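Local coordinates for protein hemin degrading factor (PDB 4IMH) that binds heme in the bacterial cytoplasm and probably takes part in heme transfer or degradation, at residues K244-A249 with G271-L276. Numbering follows the deposited sequence.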
ATOM      1  N   LYS A 244      14.349 -13.150   7.261  1.00 36.50           N
ATOM      2  CA  LYS A 244      14.545 -14.507   7.747  1.00 35.65           C
ATOM      3  C   LYS A 244      13.230 -15.189   8.079  1.00 34.22           C
ATOM      4  O   LYS A 244      13.105 -16.407   7.892  1.00 35.81           O
ATOM      5  CB  LYS A 244      15.460 -14.518   8.956  1.00 37.70           C
ATOM      6  CG  LYS A 244      16.890 -14.126   8.626  1.00 44.75           C
ATOM      7  CD  LYS A 244      17.745 -14.241   9.875  1.00 45.06           C
ATOM      8  CE  LYS A 244      19.223 -14.023   9.599  1.00 50.42           C
ATOM      9  NZ  LYS A 244      19.557 -12.596   9.384  1.00 55.16           N
ATOM     10  N   LEU A 245      12.275 -14.420   8.601  1.00 32.58           N
ATOM     11  CA  LEU A 245      10.937 -14.930   8.895  1.00 43.29           C
ATOM     12  C   LEU A 245      10.229 -15.338   7.600  1.00 36.53           C
ATOM     13  O   LEU A 245       9.540 -16.353   7.557  1.00 34.40           O
ATOM     14  CB  LEU A 245      10.099 -13.889   9.652  1.00 30.80           C
ATOM     15  CG  LEU A 245       8.679 -14.375   9.965  1.00 44.04           C
ATOM     16  CD1 LEU A 245       8.273 -13.918  11.326  1.00 44.47           C
ATOM     17  CD2 LEU A 245       7.702 -13.869   8.963  1.00 32.63           C
ATOM     18  N   PHE A 246      10.372 -14.531   6.549  1.00 32.42           N
ATOM     19  CA  PHE A 246       9.836 -14.915   5.236  1.00 38.58           C
ATOM     20  C   PHE A 246      10.459 -16.246   4.775  1.00 36.80           C
ATOM     21  O   PHE A 246       9.778 -17.154   4.291  1.00 40.74           O
ATOM     22  CB  PHE A 246      10.092 -13.833   4.160  1.00 39.02           C
ATOM     23  CG  PHE A 246       9.035 -12.764   4.060  1.00 28.55           C
ATOM     24  CD1 PHE A 246       7.814 -13.031   3.493  1.00 31.95           C
ATOM     25  CD2 PHE A 246       9.298 -11.468   4.465  1.00 31.95           C
ATOM     26  CE1 PHE A 246       6.870 -12.038   3.346  1.00 33.36           C
ATOM     27  CE2 PHE A 246       8.362 -10.474   4.333  1.00 30.18           C
ATOM     28  CZ  PHE A 246       7.144 -10.761   3.775  1.00 30.17           C
ATOM     29  N   GLU A 247      11.769 -16.358   4.883  1.00 34.88           N
ATOM     30  CA  GLU A 247      12.418 -17.606   4.516  1.00 36.87           C
ATOM     31  C   GLU A 247      11.922 -18.781   5.361  1.00 44.10           C
ATOM     32  O   GLU A 247      11.712 -19.878   4.835  1.00 39.72           O
ATOM     33  CB  GLU A 247      13.933 -17.436   4.613  1.00 48.58           C
ATOM     34  CG  GLU A 247      14.441 -16.489   3.501  1.00 54.34           C
ATOM     35  CD  GLU A 247      15.787 -15.859   3.794  1.00 62.65           C
ATOM     36  OE1 GLU A 247      16.377 -15.259   2.871  1.00 60.50           O
ATOM     37  OE2 GLU A 247      16.274 -15.987   4.933  1.00 62.38           O
ATOM     38  N   ALA A 248      11.698 -18.547   6.652  1.00 41.07           N
ATOM     39  CA  ALA A 248      11.169 -19.593   7.523  1.00 48.56           C
ATOM     40  C   ALA A 248       9.718 -19.949   7.127  1.00 46.35           C
ATOM     41  O   ALA A 248       9.339 -21.126   7.070  1.00 41.69           O
ATOM     42  CB  ALA A 248      11.240 -19.154   8.984  1.00 51.55           C
ATOM     43  N   ALA A 249       8.920 -18.931   6.813  1.00 46.89           N
ATOM     44  CA  ALA A 249       7.542 -19.156   6.426  1.00 37.70           C
ATOM     45  C   ALA A 249       7.446 -19.937   5.112  1.00 42.72           C
ATOM     46  O   ALA A 249       6.566 -20.794   4.965  1.00 40.04           O
ATOM     47  CB  ALA A 249       6.794 -17.804   6.312  1.00 35.98           C
ATOM     48  N   GLY A 271      -2.054 -15.915   2.526  1.00 33.08           N
ATOM     49  CA  GLY A 271      -1.681 -17.234   2.062  1.00 34.73           C
ATOM     50  C   GLY A 271      -0.198 -17.490   2.267  1.00 38.95           C
ATOM     51  O   GLY A 271       0.516 -16.643   2.814  1.00 32.20           O
ATOM     52  N   PRO A 272       0.272 -18.675   1.836  1.00 35.91           N
ATOM     53  CA  PRO A 272       1.701 -18.982   1.924  1.00 41.42           C
ATOM     54  C   PRO A 272       2.512 -18.104   0.975  1.00 38.51           C
ATOM     55  O   PRO A 272       1.967 -17.432   0.085  1.00 39.48           O
ATOM     56  CB  PRO A 272       1.773 -20.455   1.507  1.00 50.68           C
ATOM     57  CG  PRO A 272       0.625 -20.610   0.568  1.00 55.16           C
ATOM     58  CD  PRO A 272      -0.460 -19.687   1.057  1.00 41.33           C
ATOM     59  N   VAL A 273       3.807 -18.043   1.214  1.00 36.58           N
ATOM     60  CA  VAL A 273       4.738 -17.458   0.258  1.00 36.25           C
ATOM     61  C   VAL A 273       5.678 -18.600  -0.080  1.00 42.22           C
ATOM     62  O   VAL A 273       5.896 -19.472   0.752  1.00 38.74           O
ATOM     63  CB  VAL A 273       5.499 -16.261   0.815  1.00 29.74           C
ATOM     64  CG1 VAL A 273       4.611 -15.075   0.941  1.00 32.77           C
ATOM     65  CG2 VAL A 273       6.173 -16.628   2.193  1.00 38.73           C
ATOM     66  N   CYS A 274       6.200 -18.622  -1.301  1.00 43.77           N
ATOM     67  CA  CYS A 274       6.946 -19.774  -1.765  1.00 48.13           C
ATOM     68  C   CYS A 274       8.331 -19.406  -2.271  1.00 46.37           C
ATOM     69  O   CYS A 274       9.318 -19.891  -1.739  1.00 43.85           O
ATOM     70  CB  CYS A 274       6.164 -20.501  -2.862  1.00 52.17           C
ATOM     71  SG  CYS A 274       4.580 -21.198  -2.283  1.00 76.95           S
ATOM     72  N   ASN A 275       8.394 -18.555  -3.289  0.56 40.78           N
ATOM     73  CA  ASN A 275       9.656 -18.274  -3.975  0.56 38.93           C
ATOM     74  C   ASN A 275      10.229 -16.920  -3.576  0.56 39.17           C
ATOM     75  O   ASN A 275       9.644 -15.865  -3.845  0.56 43.86           O
ATOM     76  CB  ASN A 275       9.454 -18.382  -5.477  0.56 42.22           C
ATOM     77  CG  ASN A 275       8.835 -19.724  -5.875  0.56 45.11           C
ATOM     78  OD1 ASN A 275       9.457 -20.774  -5.727  0.56 50.06           O
ATOM     79  ND2 ASN A 275       7.589 -19.688  -6.363  0.56 40.44           N
ATOM     80  N   LEU A 276      11.354 -16.977  -2.871  1.00 34.03           N
ATOM     81  CA  LEU A 276      12.017 -15.790  -2.324  1.00 33.01           C
ATOM     82  C   LEU A 276      13.348 -15.529  -3.020  1.00 36.64           C
ATOM     83  O   LEU A 276      14.042 -16.457  -3.405  1.00 38.70           O
ATOM     84  CB  LEU A 276      12.266 -15.987  -0.840  1.00 38.88           C
ATOM     85  CG  LEU A 276      11.055 -16.452  -0.040  1.00 40.32           C
ATOM     86  CD1 LEU A 276      11.477 -16.665   1.392  1.00 46.43           C
ATOM     87  CD2 LEU A 276       9.946 -15.455  -0.134  1.00 34.06           C
TER
HETATM   88  O   HOH W   1       4.445 -19.606   3.666  1.00 37.88           O
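A single water joins Ala249 to Val273: it hydrogen-bonds to Ala249 O over 2.8 Å and accepts the N-H of Val273 N over 3.0 Å. Ala249 lies in the last turn of helix 241-252. The water thus lets a backbone acceptor of the helix and a backbone donor of the loop meet partners without touching each other.

No direct hydrogen bond crosses; the remaining contacts are made mainly by apolar side chains. Val273 points its side chain's first bond toward the helix. With CG1 anti to the carbonyl carbon (chi1 -72°), CG2 falls between the backbone N and the carbonyl carbon and reaches the helix at two points. It lies 4.2 Å from Phe246 CD1, at the edge of the ring and near its plane, and 4.3 Å from Ala249 CB. A branched residue suits this place because a methyl is offered close to the backbone, while the small methyl of Ala249 lets the loop come near the helix. The flat Phe246 ring gives an edge to Val273 and also packs on Leu330 of strand 326-332.

Leu276 fills the other end with its CD1 methyl, which rests against the helix backbone, 3.4 Å from both Phe246 O and Glu247 CA. CG is anti to the carbonyl carbon (chi1 -50°) and CD1 continues the extended chain (chi2 177°), which brings this methyl there. It also meets Glu247 CG at 3.6 Å, so the aliphatic part of the glutamate serves as packing surface, while OE1 makes a weak hydrogen bond to Trp278 NE1.

Asp287 binds the N-H groups of Cys274 and Asn275, bracing the loop. Away from the heme-binding residues, this is helix-to-loop packing within the HemS/ChuX family fold, where helix 241-252 meets the connection from one antiparallel sheet to the edge strand of the other.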